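Local coordinates for probable glutathione reductase (Sinorhizobium meliloti, PDB 4DNA), which probably reduces glutathione disulfide to glutathione with NADPH, working as an FAD-containing homodimer of the pyridine nucleotide-disulfide oxidoreductase family, at residues R385-I390 against L408-G413; V354-E359 against K401-H406. All coordinates share one frame; numbering follows the deposited sequence.

Interaction 1 (R385-I390 against L408-G413); sequences RKEKTI and LGHDAG
Glu387 and His410 meet carboxylate against ring edge. Their side chains cross at about a right angle, and the two planes stand 89° apart. His410 NE2 gives its hydrogen to Glu387 OE1 at 3.1 Å, in a nearly straight bond. OE1 lies in the ring plane of the histidine. The ring is less well aligned with the acid: it meets OE1 on the syn side, 32° out of the carboxylate plane. The glutamate chain is extended beyond CG, and this carries the carboxylate across to the loop of 408-413. With an alanine here, His410 NE2 is likely to lose this acceptor, and the imidazole would be less restrained in its rotation.

Further along, the backbones pair at one point: Ile390 and Leu408 form an antiparallel hydrogen-bonded pair. Leu408 N binds Ile390 O at 2.8 Å, and Ile390 N binds Leu408 O at 3.1 Å. Their side chains lie side by side on one face of the sheet, pointing the same way. With its CG anti to the backbone N (chi1 179°), Leu408 brings CD2 to 4.2 Å from Ile390 CD1. Thr389 sets its methyl CG2 3.4 Å from Leu408 O, and its CA-H also points at that oxygen. Gly409 then opens a type II turn to Ala412. A side chain at Gly409 would run into Thr389 OG1 and into the carbonyl oxygen of Leu408.

The contact is where strands 389-396 and 402-408 of the antiparallel sheet pair at one end, just before helix 412-424. Met213 of helix 211-223 touches both Ile390 and Leu408. On the other side of strand 389-396, Thr389 makes backbone bonds to Phe375 of strand 367-375.

Interaction 2 (V354-E359 against K401-H406); sequences VGITEE and KVVGAH
Val354 and Ala405 form an antiparallel hydrogen-bonded pair in the sheet of the dimerisation domain. Val354 N binds Ala405 O at 3.0 Å, and Ala405 N returns a bond to Val354 O. Next come Gly355 and Gly404, a non-hydrogen-bonded pair with CA atoms only 4.1 Å apart. A CB on Gly355 would clash with Val403 O, and one on Gly404 would clash with Ile356 O. Ile356 N closes the ladder on Val403 O at 2.9 Å, in its carbonyl plane. Beside this bond the Ile356 and Val403 side chains cross obliquely. Ile356 CG1 sits between the backbone N and the carbonyl carbon (chi1 59°), which brings CD1 to 4.0 Å from Val403 CG2.

Strand 402-408 carries a classic beta bulge here, with Val403 and Gly404 set against the single residue Val394 of strand 389-396. Val354 and Ala405 both pack on Leu419 of helix 412-424. Past Ile356 the chain leads into helix 358-364, with Thr357 as its N-cap. The His406 ring reaches this connection. Its ND1 bonds to Thr353 OG1, while NE2 gives a weak, bent hydrogen bond (134°) to Ile356 O, 3.1 Å away near the ring plane.

Overall arrangement
Both interactions belong to one antiparallel sheet of the dimerisation domain, with centres 18 Å apart. Strand 402-408 serves both: it pairs with 389-396 in interaction 1 and with 351-355 in interaction 2, so its two edges are used. Their segments alternate along the chain. Helix 211-223 reaches both contacts, through Met213, which touches Leu408 and His406. Interaction 1 is the nearer to the cofactor sites. The side chain of His410 is about 11 Å from that of Lys52, a predicted FAD-binding residue, and the side chain of Leu408 is about 9 Å from that of Val183, predicted to bind NAD(+). Interaction 2 lies away from the FAD and nucleotide sites and is structural packing.

Interaction 1 (R385-I390 against L408-G413)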
# COMPACT_ATOMS: atom_id res chain seq x y z
N ARG A 385 -16.26 7.30 -9.13
CA ARG A 385 -16.30 7.79 -7.76
C ARG A 385 -16.12 9.29 -7.56
O ARG A 385 -16.66 9.83 -6.59
CB ARG A 385 -15.36 7.02 -6.84
CG ARG A 385 -15.13 7.71 -5.49
CD ARG A 385 -14.80 6.72 -4.39
NE ARG A 385 -15.94 5.85 -4.14
CZ ARG A 385 -16.96 6.17 -3.36
NH1 ARG A 385 -16.99 7.35 -2.74
NH2 ARG A 385 -17.96 5.31 -3.21
N LYS A 386 -15.37 9.96 -8.44
CA LYS A 386 -15.02 11.38 -8.24
C LYS A 386 -14.02 11.52 -7.10
O LYS A 386 -14.30 12.13 -6.07
CB LYS A 386 -16.26 12.27 -8.01
CG LYS A 386 -16.69 13.05 -9.23
CD LYS A 386 -17.65 12.27 -10.14
CE LYS A 386 -19.10 12.54 -9.77
NZ LYS A 386 -20.01 12.41 -10.95
N GLU A 387 -12.86 10.93 -7.31
CA GLU A 387 -11.79 10.92 -6.32
C GLU A 387 -10.53 11.37 -7.04
O GLU A 387 -10.40 11.19 -8.26
CB GLU A 387 -11.59 9.51 -5.79
CG GLU A 387 -11.31 9.41 -4.30
CD GLU A 387 -11.32 7.97 -3.78
OE1 GLU A 387 -11.51 7.03 -4.59
OE2 GLU A 387 -11.14 7.78 -2.55
N LYS A 388 -9.60 11.97 -6.30
CA LYS A 388 -8.30 12.33 -6.87
C LYS A 388 -7.15 11.90 -5.96
O LYS A 388 -7.19 12.09 -4.75
CB LYS A 388 -8.24 13.82 -7.24
CG LYS A 388 -8.61 14.07 -8.69
CD LYS A 388 -9.56 15.26 -8.85
CE LYS A 388 -10.10 15.35 -10.28
NZ LYS A 388 -10.91 16.58 -10.55
N THR A 389 -6.14 11.28 -6.53
CA THR A 389 -4.97 10.98 -5.75
C THR A 389 -3.95 12.10 -5.94
O THR A 389 -3.62 12.46 -7.07
CB THR A 389 -4.38 9.59 -6.08
OG1 THR A 389 -5.35 8.59 -5.74
CG2 THR A 389 -3.11 9.32 -5.30
N ILE A 390 -3.50 12.68 -4.83
CA ILE A 390 -2.38 13.60 -4.86
C ILE A 390 -1.14 12.92 -4.30
O ILE A 390 -1.20 12.32 -3.23
CB ILE A 390 -2.71 14.94 -4.17
CG1 ILE A 390 -3.79 15.67 -4.95
CG2 ILE A 390 -1.48 15.83 -4.14
CD1 ILE A 390 -4.69 16.53 -4.10
N LEU A 408 -2.00 11.68 -0.66
CA LEU A 408 -3.41 11.69 -0.31
C LEU A 408 -4.10 10.66 -1.19
O LEU A 408 -4.09 10.77 -2.42
CB LEU A 408 -4.00 13.07 -0.54
CG LEU A 408 -5.49 13.23 -0.23
CD1 LEU A 408 -5.75 12.96 1.24
CD2 LEU A 408 -5.95 14.63 -0.60
N GLY A 409 -4.68 9.63 -0.58
CA GLY A 409 -5.29 8.57 -1.36
C GLY A 409 -5.10 7.21 -0.73
O GLY A 409 -4.54 7.09 0.36
N HIS A 410 -5.58 6.19 -1.44
CA HIS A 410 -5.64 4.84 -0.93
C HIS A 410 -4.31 4.30 -0.55
O HIS A 410 -3.42 4.24 -1.39
CB HIS A 410 -6.32 3.92 -1.93
CG HIS A 410 -7.76 4.28 -2.18
ND1 HIS A 410 -8.77 3.89 -1.36
CD2 HIS A 410 -8.35 5.06 -3.18
CE1 HIS A 410 -9.94 4.38 -1.82
NE2 HIS A 410 -9.68 5.09 -2.94
N ASP A 411 -4.19 3.91 0.71
CA ASP A 411 -3.00 3.21 1.24
C ASP A 411 -1.83 4.14 1.51
O ASP A 411 -0.68 3.69 1.66
CB ASP A 411 -2.59 2.05 0.31
CG ASP A 411 -3.72 1.06 0.07
OD1 ASP A 411 -4.27 0.54 1.08
OD2 ASP A 411 -4.05 0.82 -1.12
N ALA A 412 -2.12 5.44 1.58
CA ALA A 412 -1.11 6.44 1.89
C ALA A 412 -0.30 6.10 3.15
O ALA A 412 0.89 6.42 3.23
CB ALA A 412 -1.76 7.80 2.02
N GLY A 413 -0.93 5.42 4.10
CA GLY A 413 -0.25 4.98 5.30
C GLY A 413 0.79 3.89 5.10
O GLY A 413 1.89 3.98 5.63

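Interaction 2 (V354-E359 against K401-H406)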
# COMPACT_ATOMS: atom_id res chain seq x y z
N VAL A 354 5.92 11.67 5.15
CA VAL A 354 7.28 11.58 5.68
C VAL A 354 7.96 12.88 5.32
O VAL A 354 7.69 13.46 4.25
CB VAL A 354 8.15 10.54 4.95
CG1 VAL A 354 9.21 10.01 5.90
CG2 VAL A 354 7.33 9.41 4.35
N GLY A 355 8.87 13.31 6.19
CA GLY A 355 9.68 14.48 5.91
C GLY A 355 8.91 15.75 6.09
O GLY A 355 7.90 15.77 6.79
N ILE A 356 9.36 16.82 5.44
CA ILE A 356 8.91 18.19 5.69
C ILE A 356 8.00 18.76 4.58
O ILE A 356 8.06 18.32 3.43
CB ILE A 356 10.13 19.11 5.92
CG1 ILE A 356 11.04 19.09 4.67
CG2 ILE A 356 10.89 18.68 7.16
CD1 ILE A 356 12.18 20.10 4.67
N THR A 357 7.17 19.74 4.93
CA THR A 357 6.23 20.31 3.97
C THR A 357 6.89 21.24 2.93
O THR A 357 7.99 21.74 3.14
CB THR A 357 5.08 21.11 4.66
OG1 THR A 357 5.55 22.41 5.08
CG2 THR A 357 4.50 20.33 5.83
N GLU A 358 6.20 21.49 1.82
CA GLU A 358 6.68 22.44 0.83
C GLU A 358 6.98 23.80 1.43
O GLU A 358 7.98 24.42 1.08
CB GLU A 358 5.69 22.60 -0.31
CG GLU A 358 6.27 23.39 -1.46
CD GLU A 358 5.23 23.78 -2.48
OE1 GLU A 358 4.26 23.01 -2.63
OE2 GLU A 358 5.38 24.85 -3.12
N GLU A 359 6.13 24.27 2.34
CA GLU A 359 6.40 25.52 3.03
C GLU A 359 7.69 25.49 3.87
O GLU A 359 8.41 26.49 3.92
CB GLU A 359 5.21 25.92 3.90
CG GLU A 359 5.50 27.08 4.85
CD GLU A 359 4.33 27.40 5.77
OE1 GLU A 359 3.30 26.68 5.69
OE2 GLU A 359 4.45 28.37 6.57
N LYS A 401 18.27 15.38 -2.77
CA LYS A 401 17.60 14.67 -1.68
C LYS A 401 16.09 14.83 -1.71
O LYS A 401 15.59 15.95 -1.77
CB LYS A 401 18.09 15.17 -0.31
CG LYS A 401 19.45 14.68 0.15
CD LYS A 401 19.60 13.17 0.07
CE LYS A 401 20.97 12.73 0.58
NZ LYS A 401 21.07 12.84 2.07
N VAL A 402 15.35 13.73 -1.61
CA VAL A 402 13.94 13.85 -1.25
C VAL A 402 13.82 14.20 0.24
O VAL A 402 14.28 13.48 1.08
CB VAL A 402 13.15 12.57 -1.56
CG1 VAL A 402 11.71 12.77 -1.12
CG2 VAL A 402 13.24 12.23 -3.04
N VAL A 403 13.23 15.34 0.54
CA VAL A 403 13.19 15.83 1.91
C VAL A 403 11.76 15.74 2.45
O VAL A 403 11.50 15.98 3.64
CB VAL A 403 13.69 17.31 2.01
CG1 VAL A 403 15.14 17.44 1.55
CG2 VAL A 403 12.79 18.26 1.22
N GLY A 404 10.82 15.41 1.56
CA GLY A 404 9.43 15.29 1.92
C GLY A 404 8.70 14.54 0.84
O GLY A 404 8.92 14.77 -0.37
N ALA A 405 7.84 13.61 1.28
CA ALA A 405 6.90 12.88 0.44
C ALA A 405 5.54 12.88 1.14
O ALA A 405 5.45 12.62 2.34
CB ALA A 405 7.36 11.47 0.21
N HIS A 406 4.49 13.20 0.37
CA HIS A 406 3.12 13.36 0.85
C HIS A 406 2.15 12.76 -0.11
O HIS A 406 2.18 13.04 -1.31
CB HIS A 406 2.81 14.84 1.01
CG HIS A 406 3.92 15.63 1.64
ND1 HIS A 406 4.09 15.71 2.98
CD2 HIS A 406 4.96 16.36 1.07
CE1 HIS A 406 5.17 16.45 3.25
NE2 HIS A 406 5.70 16.86 2.08